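PDB 4GWI: platelet aggregation factor Sm-hPAF from Streptococcus mitis, which binds fucosylated Lewis glycans through its F-type lectin domain, the part in this chain, and, as a cholesterol-dependent cytolysin, probably forms pores in cholesterol-containing host membranes. Local coordinates for residues N86-A100 against F117-T131. The protein carries 2 engineered substitutions. Numbering follows the deposited sequence.
Sequences NFDVVLLNEAKQEVA and FTAKDARYVKVELKT. Unlike the reference sequence in segment 117-131: Asp121 (reference Ala).
Strands 87-92 and 124-129 pair antiparallel within a five-stranded sheet, from Phe87 opposite Leu129 to Leu92 opposite Tyr124, their axes approaching to 4.7 Å at 163°. The pairing ends in a classic beta bulge: Leu92 O accepts from both Arg123 N (2.8 Å) and Tyr124 N (3.1 Å). The chain turns a corner at Arg123, within the bulge, and the preceding strand 120-122 belongs to the second sheet of this F-type lectin beta-sandwich. On the apolar face, Phe87, Val89, Leu91, Val125, Val127 and Leu129 turn toward that sheet. Leu91 places CD1 over one face of the Phe117 ring, a CH-pi contact 3.6 Å from the centroid and 15° off the ring normal, while CD2 packs on Val125 CG2. With CG anti to its carbonyl carbon (chi1 -59°), Leu91 reaches Phe117 and also touches Lys120 CB. Val89 CG1 meets the edge of the same ring.

The other face is more polar. Asp88 and Glu128, whose backbones form a hydrogen-bonded antiparallel pair, bring OD1 and OE1 to 4.3 Å, and a water donates to both oxygens, at 2.7 Å to Glu128 OE1. Arg101 on strand 98-104 forms salt bridges with the same two oxygens, and Lys126 NZ holds Glu128 OE2 at 2.8 Å. Near the bulge, the Tyr124 ring presents its edge to Asn93 O (CD1 to O 3.4 Å), and the extended Lys96 passes one side, CD above the rim of that face and CE close to the hydroxyl. A second water links Tyr124 OH to Glu94 O, fastening the ring to the 93-96 turn, whereas Arg123 pairs with Asp60, a magnesium-site residue. The paired strands thus give one face to the apolar interior, and on the other Arg101, Lys126 and water probably offset the repulsion between the two carboxylates.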
loop_
_atom_site.group_PDB
_atom_site.type_symbol
_atom_site.label_atom_id
_atom_site.label_comp_id
_atom_site.label_asym_id
_atom_site.label_seq_id
_atom_site.Cartn_x
_atom_site.Cartn_y
_atom_site.Cartn_z
ATOM N N ASN A 86 -0.094 -0.408 -13.078
ATOM C CA ASN A 86 1.043 0.416 -13.408
ATOM C C ASN A 86 1.484 1.276 -12.229
ATOM O O ASN A 86 1.349 2.494 -12.215
ATOM C CB ASN A 86 0.692 1.291 -14.616
ATOM C CG ASN A 86 1.920 2.008 -15.202
ATOM O OD1 ASN A 86 3.050 1.752 -14.884
ATOM N ND2 ASN A 86 1.649 3.011 -16.034
ATOM N N PHE A 87 2.010 0.574 -11.246
ATOM C CA PHE A 87 2.358 1.236 -10.007
ATOM C C PHE A 87 3.644 0.685 -9.440
ATOM O O PHE A 87 4.077 -0.432 -9.768
ATOM C CB PHE A 87 1.230 1.083 -8.926
ATOM C CG PHE A 87 0.951 -0.337 -8.510
ATOM C CD1 PHE A 87 0.100 -1.159 -9.230
ATOM C CD2 PHE A 87 1.608 -0.884 -7.386
ATOM C CE1 PHE A 87 -0.149 -2.480 -8.881
ATOM C CE2 PHE A 87 1.359 -2.170 -7.045
ATOM C CZ PHE A 87 0.471 -2.968 -7.698
ATOM N N ASP A 88 4.239 1.459 -8.544
ATOM C CA ASP A 88 5.442 0.996 -7.821
ATOM C C ASP A 88 5.115 0.817 -6.345
ATOM O O ASP A 88 4.234 1.510 -5.770
ATOM C CB ASP A 88 6.574 2.045 -7.843
ATOM C CG ASP A 88 7.239 2.249 -9.246
ATOM O OD1 ASP A 88 7.819 3.358 -9.444
ATOM O OD2 ASP A 88 7.121 1.397 -10.084
ATOM N N VAL A 89 5.790 -0.113 -5.717
ATOM C CA VAL A 89 5.845 -0.228 -4.201
ATOM C C VAL A 89 7.253 0.174 -3.830
ATOM O O VAL A 89 8.251 -0.407 -4.358
ATOM C CB VAL A 89 5.508 -1.646 -3.756
ATOM C CG1 VAL A 89 5.532 -1.778 -2.210
ATOM C CG2 VAL A 89 4.099 -2.041 -4.278
ATOM N N VAL A 90 7.367 1.113 -2.920
ATOM C CA VAL A 90 8.643 1.775 -2.623
ATOM C C VAL A 90 8.878 1.679 -1.141
ATOM O O VAL A 90 7.968 1.831 -0.277
ATOM C CB VAL A 90 8.565 3.275 -2.978
ATOM C CG1 VAL A 90 9.964 3.886 -2.941
ATOM C CG2 VAL A 90 8.007 3.448 -4.394
ATOM N N LEU A 91 10.137 1.387 -0.780
ATOM C CA LEU A 91 10.552 1.464 0.608
ATOM C C LEU A 91 11.481 2.669 0.781
ATOM O O LEU A 91 12.356 2.845 -0.065
ATOM C CB LEU A 91 11.298 0.211 1.039
ATOM C CG LEU A 91 10.559 -1.168 0.933
ATOM C CD1 LEU A 91 11.426 -2.277 1.495
ATOM C CD2 LEU A 91 9.217 -1.003 1.686
ATOM N N LEU A 92 11.284 3.449 1.810
ATOM C CA LEU A 92 12.121 4.649 2.052
ATOM C C LEU A 92 12.764 4.507 3.419
ATOM O O LEU A 92 12.194 3.991 4.381
ATOM C CB LEU A 92 11.304 5.949 2.089
ATOM C CG LEU A 92 10.347 6.154 0.956
ATOM C CD1 LEU A 92 9.750 7.552 1.279
ATOM C CD2 LEU A 92 11.075 6.221 -0.343
ATOM N N ASN A 93 14.007 5.018 3.518
ATOM C CA ASN A 93 14.646 5.089 4.829
ATOM C C ASN A 93 14.123 6.272 5.690
ATOM O O ASN A 93 13.182 7.014 5.307
ATOM C CB ASN A 93 16.223 5.117 4.646
ATOM C CG ASN A 93 16.736 6.445 4.090
ATOM O OD1 ASN A 93 17.985 6.489 3.674
ATOM N ND2 ASN A 93 15.956 7.443 3.907
ATOM N N GLU A 94 14.706 6.485 6.869
ATOM C CA GLU A 94 14.234 7.512 7.772
ATOM C C GLU A 94 14.347 8.898 7.251
ATOM O O GLU A 94 13.616 9.818 7.609
ATOM C CB GLU A 94 14.973 7.349 9.136
ATOM C CG GLU A 94 14.453 8.344 10.191
ATOM C CD GLU A 94 15.322 9.582 10.405
ATOM O OE1 GLU A 94 16.123 9.990 9.497
ATOM O OE2 GLU A 94 15.175 10.165 11.517
ATOM N N ALA A 95 15.307 9.101 6.338
ATOM C CA ALA A 95 15.545 10.353 5.660
ATOM C C ALA A 95 14.735 10.502 4.395
ATOM O O ALA A 95 14.837 11.436 3.565
ATOM C CB ALA A 95 17.065 10.405 5.272
ATOM N N LYS A 96 13.789 9.526 4.200
ATOM C CA LYS A 96 12.856 9.534 3.029
ATOM C C LYS A 96 13.518 9.330 1.664
ATOM O O LYS A 96 12.989 9.677 0.607
ATOM C CB LYS A 96 11.918 10.742 3.069
ATOM C CG LYS A 96 11.025 10.647 4.303
ATOM C CD LYS A 96 9.769 11.531 4.121
ATOM C CE LYS A 96 9.233 11.949 5.479
ATOM N NZ LYS A 96 7.912 12.609 5.233
ATOM N N GLN A 97 14.718 8.692 1.690
ATOM C CA GLN A 97 15.340 8.271 0.453
ATOM C C GLN A 97 14.895 6.876 0.112
ATOM O O GLN A 97 14.793 6.007 0.998
ATOM C CB GLN A 97 16.892 8.166 0.698
ATOM C CG GLN A 97 17.468 9.528 1.102
ATOM C CD GLN A 97 18.983 9.376 1.380
ATOM O OE1 GLN A 97 19.354 8.633 2.275
ATOM N NE2 GLN A 97 19.845 10.119 0.583
ATOM N N GLU A 98 14.815 6.602 -1.196
ATOM C CA GLU A 98 14.450 5.249 -1.655
ATOM C C GLU A 98 15.506 4.215 -1.360
ATOM O O GLU A 98 16.737 4.409 -1.675
ATOM C CB GLU A 98 14.220 5.346 -3.149
ATOM C CG GLU A 98 13.956 4.064 -3.821
ATOM C CD GLU A 98 13.884 4.247 -5.402
ATOM O OE1 GLU A 98 13.389 5.255 -5.867
ATOM O OE2 GLU A 98 14.347 3.338 -6.086
ATOM N N VAL A 99 15.119 3.115 -0.719
ATOM C CA VAL A 99 16.017 1.982 -0.570
ATOM C C VAL A 99 15.585 0.757 -1.366
ATOM O O VAL A 99 16.416 -0.179 -1.557
ATOM C CB VAL A 99 16.264 1.607 0.903
ATOM C CG1 VAL A 99 16.798 2.781 1.746
ATOM C CG2 VAL A 99 15.007 1.139 1.617
ATOM N N ALA A 100 14.314 0.751 -1.848
ATOM C CA ALA A 100 13.947 -0.347 -2.755
ATOM C C ALA A 100 12.726 0.068 -3.516
ATOM O O ALA A 100 11.996 0.906 -3.020
ATOM C CB ALA A 100 13.669 -1.653 -1.939
ATOM N N PHE A 117 10.620 -8.286 -0.270
ATOM C CA PHE A 117 11.859 -7.484 -0.306
ATOM C C PHE A 117 12.981 -8.218 0.333
ATOM O O PHE A 117 12.769 -9.035 1.216
ATOM C CB PHE A 117 11.602 -6.198 0.428
ATOM C CG PHE A 117 10.757 -5.212 -0.378
ATOM C CD1 PHE A 117 11.252 -4.450 -1.383
ATOM C CD2 PHE A 117 9.359 -5.103 -0.112
ATOM C CE1 PHE A 117 10.506 -3.522 -2.133
ATOM C CE2 PHE A 117 8.621 -4.174 -0.840
ATOM C CZ PHE A 117 9.131 -3.408 -1.868
ATOM N N THR A 118 14.225 -7.936 -0.174
ATOM C CA THR A 118 15.384 -8.743 0.313
ATOM C C THR A 118 16.004 -8.079 1.518
ATOM O O THR A 118 16.948 -7.253 1.408
ATOM C CB THR A 118 16.402 -8.884 -0.793
ATOM O OG1 THR A 118 15.753 -9.374 -2.000
ATOM C CG2 THR A 118 17.454 -9.906 -0.395
ATOM N N ALA A 119 15.319 -8.236 2.647
ATOM C CA ALA A 119 15.756 -7.784 4.006
ATOM C C ALA A 119 16.143 -6.323 4.014
ATOM O O ALA A 119 17.320 -5.959 4.288
ATOM C CB ALA A 119 16.923 -8.662 4.484
ATOM N N LYS A 120 15.188 -5.448 3.660
ATOM C CA LYS A 120 15.488 -4.071 3.491
ATOM C C LYS A 120 15.179 -3.236 4.701
ATOM O O LYS A 120 14.024 -3.263 5.206
ATOM C CB LYS A 120 14.662 -3.516 2.300
ATOM C CG LYS A 120 15.001 -4.100 0.911
ATOM C CD LYS A 120 16.444 -3.628 0.498
ATOM C CE LYS A 120 16.813 -4.476 -0.737
ATOM N NZ LYS A 120 18.274 -4.138 -1.029
ATOM N N ASP A 121 16.100 -2.388 5.151
ATOM C CA ASP A 121 15.853 -1.551 6.311
ATOM C C ASP A 121 15.169 -0.264 5.952
ATOM O O ASP A 121 15.780 0.565 5.236
ATOM C CB ASP A 121 17.153 -1.303 7.076
ATOM C CG ASP A 121 17.750 -2.613 7.580
ATOM O OD1 ASP A 121 17.157 -3.256 8.520
ATOM O OD2 ASP A 121 18.804 -3.088 6.996
ATOM N N ALA A 122 13.882 -0.099 6.317
ATOM C CA ALA A 122 13.117 1.018 5.847
ATOM C C ALA A 122 12.184 1.493 6.921
ATOM O O ALA A 122 11.776 0.664 7.761
ATOM C CB ALA A 122 12.281 0.551 4.669
ATOM N N ARG A 123 11.842 2.768 6.840
ATOM C CA ARG A 123 10.862 3.308 7.790
ATOM C C ARG A 123 9.524 3.540 7.105
ATOM O O ARG A 123 8.449 3.481 7.813
ATOM C CB ARG A 123 11.385 4.612 8.401
ATOM C CG ARG A 123 10.333 5.203 9.394
ATOM C CD ARG A 123 10.895 6.233 10.297
ATOM N NE ARG A 123 9.742 7.008 10.880
ATOM C CZ ARG A 123 9.879 7.940 11.803
ATOM N NH1 ARG A 123 11.117 8.166 12.366
ATOM N NH2 ARG A 123 8.781 8.624 12.142
ATOM N N TYR A 124 9.482 3.838 5.824
ATOM C CA TYR A 124 8.210 4.156 5.121
ATOM C C TYR A 124 7.953 3.162 4.047
ATOM O O TYR A 124 8.890 2.692 3.326
ATOM C CB TYR A 124 8.276 5.565 4.503
ATOM C CG TYR A 124 8.505 6.693 5.495
ATOM C CD1 TYR A 124 9.844 7.060 5.880
ATOM C CD2 TYR A 124 7.443 7.307 6.166
ATOM C CE1 TYR A 124 10.089 8.070 6.792
ATOM C CE2 TYR A 124 7.674 8.380 7.049
ATOM C CZ TYR A 124 8.981 8.768 7.345
ATOM O OH TYR A 124 9.197 9.717 8.327
ATOM N N VAL A 125 6.645 2.833 3.797
ATOM C CA VAL A 125 6.237 1.974 2.694
ATOM C C VAL A 125 5.286 2.812 1.846
ATOM O O VAL A 125 4.293 3.383 2.451
ATOM C CB VAL A 125 5.537 0.698 3.204
ATOM C CG1 VAL A 125 5.045 -0.123 1.978
ATOM C CG2 VAL A 125 6.497 -0.101 4.085
ATOM N N LYS A 126 5.529 2.928 0.556
ATOM C CA LYS A 126 4.686 3.819 -0.256
ATOM C C LYS A 126 4.184 3.024 -1.462
ATOM O O LYS A 126 4.910 2.188 -2.004
ATOM C CB LYS A 126 5.586 5.002 -0.645
ATOM C CG LYS A 126 4.922 6.078 -1.360
ATOM C CD LYS A 126 5.964 7.274 -1.359
ATOM C CE LYS A 126 5.149 8.369 -2.014
ATOM N NZ LYS A 126 6.171 9.229 -2.642
ATOM N N VAL A 127 2.945 3.319 -1.894
ATOM C CA VAL A 127 2.388 2.754 -3.141
ATOM C C VAL A 127 2.218 4.001 -4.002
ATOM O O VAL A 127 1.556 4.947 -3.613
ATOM C CB VAL A 127 1.040 2.014 -2.917
ATOM C CG1 VAL A 127 0.448 1.548 -4.276
ATOM C CG2 VAL A 127 1.262 0.876 -1.908
ATOM N N GLU A 128 2.753 3.930 -5.230
ATOM C CA GLU A 128 2.714 5.151 -6.143
ATOM C C GLU A 128 2.135 4.691 -7.471
ATOM O O GLU A 128 2.727 3.847 -8.155
ATOM C CB GLU A 128 4.147 5.618 -6.449
ATOM C CG GLU A 128 4.830 6.188 -5.255
ATOM C CD GLU A 128 6.268 6.719 -5.535
ATOM O OE1 GLU A 128 6.825 6.411 -6.604
ATOM O OE2 GLU A 128 6.807 7.407 -4.626
ATOM N N LEU A 129 1.010 5.302 -7.863
ATOM C CA LEU A 129 0.500 5.053 -9.228
ATOM C C LEU A 129 1.330 5.850 -10.226
ATOM O O LEU A 129 1.788 6.906 -9.888
ATOM C CB LEU A 129 -0.962 5.437 -9.397
ATOM C CG LEU A 129 -1.970 4.635 -8.587
ATOM C CD1 LEU A 129 -3.407 5.056 -8.951
ATOM C CD2 LEU A 129 -1.755 3.125 -8.690
ATOM N N LYS A 130 1.491 5.255 -11.435
ATOM C CA LYS A 130 2.283 5.971 -12.467
ATOM C C LYS A 130 1.376 6.471 -13.582
ATOM O O LYS A 130 1.869 6.988 -14.604
ATOM C CB LYS A 130 3.372 5.059 -13.015
ATOM C CG LYS A 130 4.431 4.926 -11.879
ATOM C CD LYS A 130 5.346 3.742 -12.151
ATOM C CE LYS A 130 5.887 3.720 -13.570
ATOM N NZ LYS A 130 7.079 4.612 -13.726
ATOM N N THR A 131 0.075 6.373 -13.411
ATOM C CA THR A 131 -0.914 6.705 -14.442
ATOM C C THR A 131 -1.545 8.102 -14.205
ATOM O O THR A 131 -1.496 8.718 -13.115
ATOM C CB THR A 131 -2.012 5.665 -14.421
ATOM O OG1 THR A 131 -2.516 5.660 -13.018
ATOM C CG2 THR A 131 -1.491 4.279 -14.893
HETATM O O HOH W 1 6.405 6.135 -9.231
HETATM O O HOH W 2 11.604 9.869 9.440
HETATM O O HOH W 3 18.831 -1.175 -0.803
#